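Local coordinates for protein eukaryotic peptide chain release factor GTP-binding subunit (Schizosaccharomyces pombe, PDB 1R5B) that is the GTP-binding subunit of a translation release factor, built on a P-loop GTPase domain of the elongation factor Tu family, at residues G141-V149 against L260-K269. Numbering follows the deposited sequence.
Sequences GASQADIGV and LDSMTHLERK
Arg268 lays its guanidinium side-on against the buried carboxylate of Asp146, NE and NH2 both facing the acid and the two planes turned 48° apart. Arg268 NH2 meets the syn lone pair of Asp146 OD2 at 2.9 Å, and NE of the same arginine divides its hydrogen between the carboxylate oxygens, the straighter bond going to Asp146 OD1 at 3.1 Å. That same OD1 also takes the backbone N of Arg268, at 3.2 Å and nearly along the C-O axis, while OD2 has another donor in the backbone N of Asn45. So many N-H groups fix the carboxylate's rotation and would favour its charged form. A bend at chi3 of Arg268 (-56°) turns the NE/NH2 edge of the guanidinium to the acid and leaves CD 3.2 Å from Gly141 O.

Main chain joins main chain just beside this grip: Glu267 N donates to Asp146 O at 3.1 Å, almost straight. Beyond it the contact turns apolar. Ile147 lies alongside Leu266, CG1 against CD2 at 3.7 Å, and its CD1 meets Met263 SD, also at 3.7 Å; Phe123 touches Ile147 as well. Gln144, whose CG brushes Arg268, turns its amide to Ala145 O and to Gln179 O. The salt bridge thus ties the residue just before strand 147-153, a central strand of the P-loop GTPase sheet, to helix 267-270, where the chain leaves this domain for the following beta domain.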
loop_
_atom_site.group_PDB
_atom_site.type_symbol
_atom_site.label_atom_id
_atom_site.label_comp_id
_atom_site.label_asym_id
_atom_site.label_seq_id
_atom_site.Cartn_x
_atom_site.Cartn_y
_atom_site.Cartn_z
ATOM N N GLY A 141 -2.155 -12.384 8.258
ATOM C CA GLY A 141 -1.108 -12.087 9.214
ATOM C C GLY A 141 0.235 -12.022 8.522
ATOM O O GLY A 141 0.324 -11.488 7.416
ATOM N N ALA A 142 1.271 -12.567 9.178
ATOM C CA ALA A 142 2.656 -12.573 8.652
ATOM C C ALA A 142 2.922 -13.656 7.568
ATOM O O ALA A 142 4.038 -13.734 7.024
ATOM C CB ALA A 142 3.660 -12.718 9.812
ATOM N N SER A 143 1.913 -14.494 7.286
ATOM C CA SER A 143 1.935 -15.442 6.161
ATOM C C SER A 143 0.643 -15.341 5.321
ATOM O O SER A 143 0.275 -16.302 4.618
ATOM C CB SER A 143 2.114 -16.883 6.665
ATOM O OG SER A 143 3.269 -17.029 7.474
ATOM N N GLN A 144 -0.047 -14.197 5.414
ATOM C CA GLN A 144 -1.152 -13.867 4.512
ATOM C C GLN A 144 -0.580 -12.961 3.440
ATOM O O GLN A 144 0.017 -11.928 3.724
ATOM C CB GLN A 144 -2.299 -13.187 5.266
ATOM C CG GLN A 144 -3.499 -12.734 4.423
ATOM C CD GLN A 144 -4.107 -13.839 3.545
ATOM O OE1 GLN A 144 -4.599 -14.854 4.072
ATOM N NE2 GLN A 144 -4.101 -13.634 2.208
ATOM N N ALA A 145 -0.735 -13.371 2.198
ATOM C CA ALA A 145 -0.218 -12.609 1.069
ATOM C C ALA A 145 -1.045 -11.350 0.816
ATOM O O ALA A 145 -2.240 -11.349 1.014
ATOM C CB ALA A 145 -0.212 -13.477 -0.171
ATOM N N ASP A 146 -0.383 -10.280 0.401
ATOM C CA ASP A 146 -1.059 -9.097 -0.113
ATOM C C ASP A 146 -1.312 -9.221 -1.603
ATOM O O ASP A 146 -2.311 -8.718 -2.104
ATOM C CB ASP A 146 -0.226 -7.842 0.124
ATOM C CG ASP A 146 -0.090 -7.502 1.587
ATOM O OD1 ASP A 146 -1.115 -7.352 2.272
ATOM O OD2 ASP A 146 1.009 -7.372 2.142
ATOM N N ILE A 147 -0.397 -9.875 -2.303
ATOM C CA ILE A 147 -0.419 -9.963 -3.754
ATOM C C ILE A 147 -0.124 -11.401 -4.165
ATOM O O ILE A 147 0.794 -12.013 -3.647
ATOM C CB ILE A 147 0.654 -9.045 -4.361
ATOM C CG1 ILE A 147 0.406 -7.571 -4.014
ATOM C CG2 ILE A 147 0.712 -9.217 -5.872
ATOM C CD1 ILE A 147 1.663 -6.695 -4.176
ATOM N N GLY A 148 -0.912 -11.940 -5.077
ATOM C CA GLY A 148 -0.690 -13.256 -5.643
ATOM C C GLY A 148 -0.382 -13.074 -7.109
ATOM O O GLY A 148 -1.100 -12.358 -7.799
ATOM N N VAL A 149 0.715 -13.665 -7.566
ATOM C CA VAL A 149 1.116 -13.583 -8.962
ATOM C C VAL A 149 1.096 -14.993 -9.543
ATOM O O VAL A 149 1.872 -15.851 -9.112
ATOM C CB VAL A 149 2.519 -12.988 -9.129
ATOM C CG1 VAL A 149 2.874 -12.891 -10.620
ATOM C CG2 VAL A 149 2.613 -11.599 -8.482
ATOM N N LEU A 260 3.292 -3.464 -9.519
ATOM C CA LEU A 260 3.379 -3.906 -8.123
ATOM C C LEU A 260 3.599 -2.713 -7.173
ATOM O O LEU A 260 3.106 -2.699 -6.050
ATOM C CB LEU A 260 4.529 -4.895 -7.953
ATOM C CG LEU A 260 4.278 -6.408 -7.821
ATOM C CD1 LEU A 260 3.024 -6.858 -8.511
ATOM C CD2 LEU A 260 5.510 -7.192 -8.321
ATOM N N ASP A 261 4.317 -1.702 -7.657
ATOM C CA ASP A 261 4.654 -0.549 -6.848
ATOM C C ASP A 261 3.455 0.324 -6.486
ATOM O O ASP A 261 3.346 0.761 -5.358
ATOM C CB ASP A 261 5.714 0.302 -7.554
ATOM C CG ASP A 261 6.237 1.408 -6.671
ATOM O OD1 ASP A 261 6.875 1.094 -5.653
ATOM O OD2 ASP A 261 6.054 2.617 -6.907
ATOM N N SER A 262 2.581 0.592 -7.443
ATOM C CA SER A 262 1.464 1.526 -7.235
ATOM C C SER A 262 0.098 0.826 -7.080
ATOM O O SER A 262 -0.907 1.481 -6.847
ATOM C CB SER A 262 1.409 2.527 -8.392
ATOM O OG SER A 262 1.317 1.841 -9.626
ATOM N N MET A 263 0.097 -0.498 -7.233
ATOM C CA MET A 263 -1.031 -1.385 -6.925
ATOM C C MET A 263 -1.724 -0.985 -5.641
ATOM O O MET A 263 -1.115 -0.818 -4.608
ATOM C CB MET A 263 -0.498 -2.791 -6.626
ATOM C CG MET A 263 -0.909 -3.799 -7.540
ATOM S SD MET A 263 -0.340 -5.372 -6.994
ATOM C CE MET A 263 -1.959 -6.102 -6.928
ATOM N N THR A 264 -3.018 -0.991 -5.688
ATOM C CA THR A 264 -3.812 -0.508 -4.599
ATOM C C THR A 264 -4.475 -1.668 -3.817
ATOM O O THR A 264 -4.654 -1.584 -2.608
ATOM C CB THR A 264 -4.795 0.458 -5.223
ATOM O OG1 THR A 264 -4.853 1.633 -4.437
ATOM C CG2 THR A 264 -6.154 -0.074 -5.287
ATOM N N HIS A 265 -4.791 -2.760 -4.499
ATOM C CA HIS A 265 -5.443 -3.892 -3.854
ATOM C C HIS A 265 -4.416 -4.799 -3.174
ATOM O O HIS A 265 -3.870 -5.670 -3.811
ATOM C CB HIS A 265 -6.234 -4.670 -4.896
ATOM C CG HIS A 265 -7.229 -5.625 -4.329
ATOM N ND1 HIS A 265 -6.868 -6.750 -3.614
ATOM C CD2 HIS A 265 -8.578 -5.638 -4.398
ATOM C CE1 HIS A 265 -7.962 -7.410 -3.268
ATOM N NE2 HIS A 265 -9.010 -6.754 -3.729
ATOM N N LEU A 266 -4.134 -4.542 -1.893
ATOM C CA LEU A 266 -3.319 -5.426 -1.063
ATOM C C LEU A 266 -4.234 -6.120 -0.032
ATOM O O LEU A 266 -4.858 -5.459 0.802
ATOM C CB LEU A 266 -2.224 -4.623 -0.346
ATOM C CG LEU A 266 -1.307 -3.712 -1.177
ATOM C CD1 LEU A 266 -0.225 -3.120 -0.325
ATOM C CD2 LEU A 266 -0.679 -4.425 -2.289
ATOM N N GLU A 267 -4.304 -7.442 -0.079
ATOM C CA GLU A 267 -5.308 -8.185 0.697
ATOM C C GLU A 267 -5.352 -7.899 2.190
ATOM O O GLU A 267 -6.427 -7.758 2.719
ATOM C CB GLU A 267 -5.164 -9.687 0.519
ATOM C CG GLU A 267 -5.354 -10.195 -0.896
ATOM C CD GLU A 267 -6.735 -9.912 -1.481
ATOM O OE1 GLU A 267 -7.708 -9.672 -0.734
ATOM O OE2 GLU A 267 -6.819 -9.943 -2.724
ATOM N N ARG A 268 -4.211 -7.833 2.877
ATOM C CA ARG A 268 -4.243 -7.560 4.311
ATOM C C ARG A 268 -4.886 -6.206 4.598
ATOM O O ARG A 268 -5.668 -6.078 5.536
ATOM C CB ARG A 268 -2.848 -7.609 4.942
ATOM C CG ARG A 268 -2.243 -9.011 4.980
ATOM C CD ARG A 268 -0.861 -9.101 5.608
ATOM N NE ARG A 268 0.098 -8.210 4.955
ATOM C CZ ARG A 268 1.241 -7.811 5.493
ATOM N NH1 ARG A 268 1.601 -8.221 6.695
ATOM N NH2 ARG A 268 2.033 -6.988 4.821
ATOM N N LYS A 269 -4.538 -5.211 3.784
ATOM C CA LYS A 269 -5.045 -3.839 3.924
ATOM C C LYS A 269 -6.534 -3.775 3.550
ATOM O O LYS A 269 -7.299 -3.104 4.218
ATOM C CB LYS A 269 -4.244 -2.882 3.033
ATOM C CG LYS A 269 -4.145 -1.468 3.510
ATOM C CD LYS A 269 -3.461 -0.561 2.467
ATOM C CE LYS A 269 -1.942 -0.624 2.510
ATOM N NZ LYS A 269 -1.327 -0.014 1.262
HETATM O O HOH W 1 -3.513 -7.995 -4.743
#